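Local coordinates for protein 6-pyruvoyl tetrahydrobiopterin synthase (Plasmodium vivax, PDB 3LX3) that belongs to the 6-pyruvoyl tetrahydropterin synthase family and, as a hexamer, binds zinc and 2-amino-1,5-dihydropteridine-4,6-dione, at residues A[37-47]-A[109-119]. Sequence-based numbering, arbitrary orientation. Where two conformers were deposited one is given.
Sequences FIAFKGFRETL and ITCEDNSEYSF
The rings of Phe37 and Tyr117 approach from opposite directions and lie against each other in an offset stack, centroids 4.6 Å apart and planes tilted by 25°. A first torsion of 63°, with CG between backbone N and carbonyl carbon, sends the Phe37 ring to this position. Flat, apolar Phe37 suits this buried place: Ile109 CG2 lies at the edge of its ring, nearest Phe37 CZ, while Cys111 SG sits obliquely 4.0 Å from Phe37 CE1. Leu47 CB extends the packing onto Tyr117 CE1.

Arg44 marks the change from apolar to polar. Its methylene CG rests on Cys111 SG, and its guanidinium turns side-on to Asp113, where Arg44 NE (3.0 Å) and NH2 (3.3 Å) both reach Asp113 OD2 in the guanidinium plane. Asp113's short carboxylate serves two tasks with separate oxygens, OD1 accepting from Ser115 N in an Asx turn and from Ser115 OG. Two beta hairpins from separate antiparallel sheets meet here at a subunit boundary: Asp123 of the second subunit forms a salt bridge with Arg44 NH1 and a hydrogen bond with the hydroxyl of Tyr117, whose ring remains free to stack.

Toward the hairpin tips the contact is exposed and looser. Gly42 suits its type II turn, where phi is 82°. In one of two conformers, long Glu112 accepts from Gly42 N through the OE2 syn lone pair at 3.0 Å, and a water lies within hydrogen-bonding distance of Glu112 OE2 and Phe40 O. Lys41 NZ adds only a weak salt bridge to Glu112 OE1; these tip bonds are less certain.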
ATOM      1  N   PHE A  37      26.152   7.811   3.474  1.00 15.97           N
ATOM      2  CA  PHE A  37      25.998   9.246   3.230  1.00 15.52           C
ATOM      3  C   PHE A  37      26.536   9.544   1.833  1.00 15.09           C
ATOM      4  O   PHE A  37      27.578   9.017   1.405  1.00 16.12           O
ATOM      5  CB  PHE A  37      26.656  10.130   4.342  1.00 16.14           C
ATOM      6  CG  PHE A  37      28.153   9.991   4.482  1.00 16.33           C
ATOM      7  CD1 PHE A  37      29.027  10.778   3.745  1.00 17.51           C
ATOM      8  CD2 PHE A  37      28.673   9.134   5.437  1.00 19.58           C
ATOM      9  CE1 PHE A  37      30.396  10.691   3.939  1.00 19.08           C
ATOM     10  CE2 PHE A  37      30.023   9.022   5.611  1.00 18.47           C
ATOM     11  CZ  PHE A  37      30.880   9.794   4.853  1.00 17.34           C
ATOM     12  N   ILE A  38      25.857  10.457   1.152  1.00 16.95           N
ATOM     13  CA  ILE A  38      26.293  10.983  -0.153  0.50 18.27           C
ATOM     14  C   ILE A  38      27.419  11.986   0.043  1.00 18.59           C
ATOM     15  O   ILE A  38      27.339  12.854   0.916  1.00 18.40           O
ATOM     16  CB  ILE A  38      25.127  11.735  -0.853  0.50 19.66           C
ATOM     17  CG1 ILE A  38      23.973  10.784  -1.181  0.50 17.28           C
ATOM     18  CG2 ILE A  38      25.639  12.502  -2.113  0.50 19.25           C
ATOM     19  CD1 ILE A  38      24.294   9.664  -2.132  0.50 18.24           C
ATOM     20  N   ALA A  39      28.472  11.867  -0.760  1.00 19.65           N
ATOM     21  CA  ALA A  39      29.503  12.882  -0.863  1.00 19.35           C
ATOM     22  C   ALA A  39      29.901  13.010  -2.310  1.00 18.79           C
ATOM     23  O   ALA A  39      30.154  12.021  -2.980  1.00 19.29           O
ATOM     24  CB  ALA A  39      30.757  12.498  -0.016  1.00 19.41           C
ATOM     25  N   PHE A  40      29.972  14.245  -2.788  1.00 19.17           N
ATOM     26  CA  PHE A  40      30.524  14.561  -4.116  1.00 20.35           C
ATOM     27  C   PHE A  40      31.207  15.927  -4.036  1.00 22.81           C
ATOM     28  O   PHE A  40      31.288  16.493  -2.975  1.00 20.99           O
ATOM     29  CB  PHE A  40      29.459  14.471  -5.253  1.00 21.02           C
ATOM     30  CG  PHE A  40      28.212  15.283  -5.055  1.00 22.90           C
ATOM     31  CD1 PHE A  40      28.160  16.641  -5.392  1.00 24.03           C
ATOM     32  CD2 PHE A  40      27.034  14.652  -4.671  1.00 23.28           C
ATOM     33  CE1 PHE A  40      26.976  17.372  -5.277  1.00 26.85           C
ATOM     34  CE2 PHE A  40      25.850  15.386  -4.559  1.00 26.51           C
ATOM     35  CZ  PHE A  40      25.840  16.754  -4.855  1.00 27.00           C
ATOM     36  N   LYS A  41      31.744  16.446  -5.131  1.00 22.64           N
ATOM     37  CA  LYS A  41      32.526  17.684  -5.060  1.00 24.60           C
ATOM     38  C   LYS A  41      31.654  18.814  -4.579  1.00 25.01           C
ATOM     39  O   LYS A  41      30.615  19.104  -5.171  1.00 28.42           O
ATOM     40  CB  LYS A  41      33.119  18.023  -6.441  1.00 27.37           C
ATOM     41  CG  LYS A  41      34.271  17.136  -6.853  1.00 33.70           C
ATOM     42  CD  LYS A  41      35.509  17.424  -6.001  1.00 45.26           C
ATOM     43  CE  LYS A  41      36.714  16.571  -6.397  1.00 47.82           C
ATOM     44  NZ  LYS A  41      37.804  16.785  -5.370  1.00 50.40           N
ATOM     45  N   GLY A  42      32.055  19.410  -3.471  1.00 26.75           N
ATOM     46  CA  GLY A  42      31.311  20.488  -2.839  1.00 30.76           C
ATOM     47  C   GLY A  42      30.133  20.135  -1.943  1.00 31.42           C
ATOM     48  O   GLY A  42      29.433  21.028  -1.476  1.00 34.65           O
ATOM     49  N   PHE A  43      29.889  18.843  -1.700  1.00 27.26           N
ATOM     50  CA  PHE A  43      28.731  18.416  -0.926  1.00 27.18           C
ATOM     51  C   PHE A  43      29.032  17.163  -0.114  1.00 26.38           C
ATOM     52  O   PHE A  43      29.565  16.196  -0.650  1.00 25.13           O
ATOM     53  CB  PHE A  43      27.555  18.125  -1.854  1.00 27.38           C
ATOM     54  CG  PHE A  43      26.315  17.658  -1.134  1.00 27.93           C
ATOM     55  CD1 PHE A  43      25.523  18.555  -0.436  1.00 34.72           C
ATOM     56  CD2 PHE A  43      25.950  16.315  -1.145  1.00 30.61           C
ATOM     57  CE1 PHE A  43      24.378  18.107   0.240  1.00 35.55           C
ATOM     58  CE2 PHE A  43      24.818  15.877  -0.473  1.00 30.56           C
ATOM     59  CZ  PHE A  43      24.036  16.765   0.211  1.00 32.81           C
ATOM     60  N   ARG A  44      28.650  17.186   1.162  1.00 27.97           N
ATOM     61  CA  ARG A  44      28.776  16.045   2.066  1.00 28.22           C
ATOM     62  C   ARG A  44      27.439  16.143   2.830  1.00 27.24           C
ATOM     63  O   ARG A  44      26.948  17.245   3.129  1.00 33.73           O
ATOM     64  CB  ARG A  44      29.978  16.246   3.014  1.00 30.27           C
ATOM     65  CG  ARG A  44      30.615  15.002   3.746  1.00 37.10           C
ATOM     66  CD  ARG A  44      30.153  14.786   5.215  1.00 37.67           C
ATOM     67  NE  ARG A  44      30.332  15.941   6.111  1.00 36.57           N
ATOM     68  CZ  ARG A  44      29.770  16.035   7.313  1.00 43.19           C
ATOM     69  NH1 ARG A  44      28.998  15.053   7.777  1.00 36.42           N
ATOM     70  NH2 ARG A  44      29.960  17.112   8.059  1.00 53.78           N
ATOM     71  N   GLU A  45      26.816  15.026   3.091  1.00 22.24           N
ATOM     72  CA  GLU A  45      25.706  15.034   4.049  1.00 24.71           C
ATOM     73  C   GLU A  45      26.031  14.203   5.248  1.00 22.09           C
ATOM     74  O   GLU A  45      27.034  13.483   5.256  1.00 21.04           O
ATOM     75  CB  GLU A  45      24.462  14.536   3.394  1.00 26.67           C
ATOM     76  CG  GLU A  45      24.469  13.117   3.125  1.00 21.93           C
ATOM     77  CD  GLU A  45      23.260  12.648   2.319  1.00 27.42           C
ATOM     78  OE1 GLU A  45      22.230  13.354   2.254  1.00 35.83           O
ATOM     79  OE2 GLU A  45      23.331  11.530   1.802  1.00 22.71           O
ATOM     80  N   THR A  46      25.181  14.327   6.260  1.00 18.45           N
ATOM     81  CA  THR A  46      25.348  13.607   7.514  1.00 17.94           C
ATOM     82  C   THR A  46      25.035  12.146   7.348  1.00 18.40           C
ATOM     83  O   THR A  46      24.205  11.736   6.507  1.00 18.51           O
ATOM     84  CB  THR A  46      24.529  14.235   8.627  1.00 19.57           C
ATOM     85  OG1 THR A  46      23.169  14.364   8.233  1.00 23.36           O
ATOM     86  CG2 THR A  46      25.079  15.621   9.010  1.00 21.29           C
ATOM     87  N   LEU A  47      25.670  11.326   8.182  1.00 16.73           N
ATOM     88  CA  LEU A  47      25.374   9.900   8.275  1.00 17.29           C
ATOM     89  C   LEU A  47      23.924   9.625   8.614  1.00 19.19           C
ATOM     90  O   LEU A  47      23.372  10.191   9.548  1.00 18.01           O
ATOM     91  CB  LEU A  47      26.275   9.272   9.362  1.00 16.41           C
ATOM     92  CG  LEU A  47      26.117   7.776   9.613  1.00 17.29           C
ATOM     93  CD1 LEU A  47      26.595   6.974   8.438  1.00 19.33           C
ATOM     94  CD2 LEU A  47      26.928   7.398  10.872  1.00 18.54           C
ATOM     95  N   ILE A 109      37.259   7.248   7.493  1.00 16.18           N
ATOM     96  CA  ILE A 109      36.873   8.005   6.328  1.00 16.18           C
ATOM     97  C   ILE A 109      37.019   9.475   6.651  1.00 17.82           C
ATOM     98  O   ILE A 109      36.441   9.938   7.622  1.00 19.37           O
ATOM     99  CB  ILE A 109      35.405   7.758   5.944  1.00 17.59           C
ATOM    100  CG1 ILE A 109      35.159   6.263   5.718  1.00 21.78           C
ATOM    101  CG2 ILE A 109      35.029   8.568   4.665  1.00 20.89           C
ATOM    102  CD1 ILE A 109      33.696   5.938   5.433  1.00 29.05           C
ATOM    103  N   THR A 110      37.815  10.193   5.862  1.00 16.92           N
ATOM    104  CA  THR A 110      38.006  11.621   6.034  1.00 16.37           C
ATOM    105  C   THR A 110      37.435  12.339   4.813  1.00 21.02           C
ATOM    106  O   THR A 110      37.709  11.972   3.663  1.00 19.28           O
ATOM    107  CB  THR A 110      39.453  12.001   6.215  1.00 20.74           C
ATOM    108  OG1 THR A 110      40.018  11.250   7.307  1.00 23.07           O
ATOM    109  CG2 THR A 110      39.583  13.494   6.516  1.00 23.89           C
ATOM    110  N   CYS A 111      36.612  13.337   5.067  1.00 18.66           N
ATOM    111  CA  CYS A 111      35.882  14.055   4.012  1.00 19.08           C
ATOM    112  C   CYS A 111      36.624  15.338   3.598  1.00 21.96           C
ATOM    113  O   CYS A 111      37.573  15.759   4.271  1.00 21.23           O
ATOM    114  CB  CYS A 111      34.508  14.426   4.494  1.00 19.28           C
ATOM    115  SG  CYS A 111      33.562  12.911   4.941  1.00 23.09           S
ATOM    116  N   GLU A 112      36.173  15.959   2.516  1.00 20.93           N
ATOM    117  CA  GLU A 112      36.728  17.213   1.999  0.65 24.98           C
ATOM    118  C   GLU A 112      36.673  18.341   3.023  1.00 24.25           C
ATOM    119  O   GLU A 112      37.522  19.235   3.024  1.00 28.06           O
ATOM    120  CB  GLU A 112      35.920  17.733   0.789  0.65 29.51           C
ATOM    121  CG  GLU A 112      35.918  16.937  -0.500  0.65 31.78           C
ATOM    122  CD  GLU A 112      35.264  17.756  -1.657  0.65 30.85           C
ATOM    123  OE1 GLU A 112      35.979  18.000  -2.649  0.65 45.26           O
ATOM    124  OE2 GLU A 112      34.081  18.193  -1.551  0.65 24.68           O
ATOM    125  N   ASP A 113      35.626  18.327   3.868  1.00 23.36           N
ATOM    126  CA  ASP A 113      35.430  19.347   4.902  1.00 25.82           C
ATOM    127  C   ASP A 113      36.169  18.963   6.214  1.00 27.28           C
ATOM    128  O   ASP A 113      35.955  19.586   7.274  1.00 28.55           O
ATOM    129  CB  ASP A 113      33.930  19.611   5.122  1.00 29.31           C
ATOM    130  CG  ASP A 113      33.187  18.408   5.701  1.00 32.73           C
ATOM    131  OD1 ASP A 113      33.844  17.384   5.983  1.00 26.51           O
ATOM    132  OD2 ASP A 113      31.944  18.496   5.855  1.00 32.97           O
ATOM    133  N   ASN A 114      37.022  17.937   6.111  1.00 24.82           N
ATOM    134  CA  ASN A 114      37.837  17.365   7.200  1.00 24.68           C
ATOM    135  C   ASN A 114      37.052  16.603   8.263  1.00 25.10           C
ATOM    136  O   ASN A 114      37.668  16.141   9.233  1.00 25.02           O
ATOM    137  CB  ASN A 114      38.823  18.394   7.799  1.00 33.33           C
ATOM    138  CG  ASN A 114      40.077  18.528   6.926  1.00 40.31           C
ATOM    139  OD1 ASN A 114      40.245  19.506   6.209  1.00 52.70           O
ATOM    140  ND2 ASN A 114      40.919  17.488   6.935  1.00 51.29           N
ATOM    141  N   SER A 115      35.754  16.361   8.019  1.00 23.26           N
ATOM    142  CA  SER A 115      34.943  15.490   8.900  1.00 21.44           C
ATOM    143  C   SER A 115      35.550  14.100   8.870  1.00 21.88           C
ATOM    144  O   SER A 115      36.007  13.662   7.826  1.00 21.02           O
ATOM    145  CB  SER A 115      33.517  15.400   8.420  1.00 21.68           C
ATOM    146  OG  SER A 115      32.867  16.660   8.614  1.00 29.90           O
ATOM    147  N   GLU A 116      35.526  13.417   9.997  1.00 18.13           N
ATOM    148  CA  GLU A 116      36.111  12.080  10.134  1.00 18.31           C
ATOM    149  C   GLU A 116      35.082  11.113  10.702  1.00 15.05           C
ATOM    150  O   GLU A 116      34.344  11.427  11.664  1.00 16.19           O
ATOM    151  CB  GLU A 116      37.347  12.090  11.055  1.00 24.18           C
ATOM    152  CG  GLU A 116      38.600  12.787  10.507  1.00 31.31           C
ATOM    153  CD  GLU A 116      39.790  12.658  11.484  1.00 36.99           C
ATOM    154  OE1 GLU A 116      39.671  11.921  12.477  1.00 42.07           O
ATOM    155  OE2 GLU A 116      40.836  13.280  11.221  1.00 51.58           O
ATOM    156  N   TYR A 117      35.074   9.891  10.136  1.00 15.53           N
ATOM    157  CA  TYR A 117      34.278   8.764  10.611  1.00 14.93           C
ATOM    158  C   TYR A 117      35.186   7.582  10.827  1.00 15.17           C
ATOM    159  O   TYR A 117      36.202   7.415  10.107  1.00 16.43           O
ATOM    160  CB  TYR A 117      33.258   8.356   9.505  1.00 13.90           C
ATOM    161  CG  TYR A 117      32.295   9.448   9.143  1.00 13.97           C
ATOM    162  CD1 TYR A 117      31.017   9.498   9.670  1.00 14.71           C
ATOM    163  CD2 TYR A 117      32.679  10.450   8.283  1.00 17.39           C
ATOM    164  CE1 TYR A 117      30.169  10.530   9.336  1.00 16.91           C
ATOM    165  CE2 TYR A 117      31.836  11.479   7.961  1.00 19.89           C
ATOM    166  CZ  TYR A 117      30.567  11.516   8.511  1.00 18.47           C
ATOM    167  OH  TYR A 117      29.733  12.581   8.186  1.00 21.22           O
ATOM    168  N   SER A 118      34.802   6.678  11.707  1.00 14.65           N
ATOM    169  CA  SER A 118      35.504   5.407  11.806  1.00 15.72           C
ATOM    170  C   SER A 118      34.510   4.311  12.157  1.00 15.50           C
ATOM    171  O   SER A 118      33.677   4.485  13.039  1.00 15.60           O
ATOM    172  CB  SER A 118      36.570   5.484  12.877  1.00 19.04           C
ATOM    173  OG  SER A 118      37.302   4.254  12.903  1.00 20.75           O
ATOM    174  N   PHE A 119      34.578   3.210  11.405  1.00 15.68           N
ATOM    175  CA  PHE A 119      33.682   2.087  11.618  1.00 15.46           C
ATOM    176  C   PHE A 119      34.465   0.789  11.559  1.00 15.12           C
ATOM    177  O   PHE A 119      35.399   0.683  10.796  1.00 14.86           O
ATOM    178  CB  PHE A 119      32.650   1.970  10.458  1.00 17.53           C
ATOM    179  CG  PHE A 119      31.941   3.246  10.043  1.00 18.96           C
ATOM    180  CD1 PHE A 119      31.313   4.033  10.965  1.00 24.47           C
ATOM    181  CD2 PHE A 119      31.911   3.662   8.740  1.00 28.25           C
ATOM    182  CE1 PHE A 119      30.639   5.209  10.561  1.00 26.88           C
ATOM    183  CE2 PHE A 119      31.216   4.864   8.398  1.00 23.22           C
ATOM    184  CZ  PHE A 119      30.566   5.532   9.300  1.00 20.75           C
TER
HETATM  185  O   HOH W   1      32.514  16.481  -0.292  1.00 24.59           O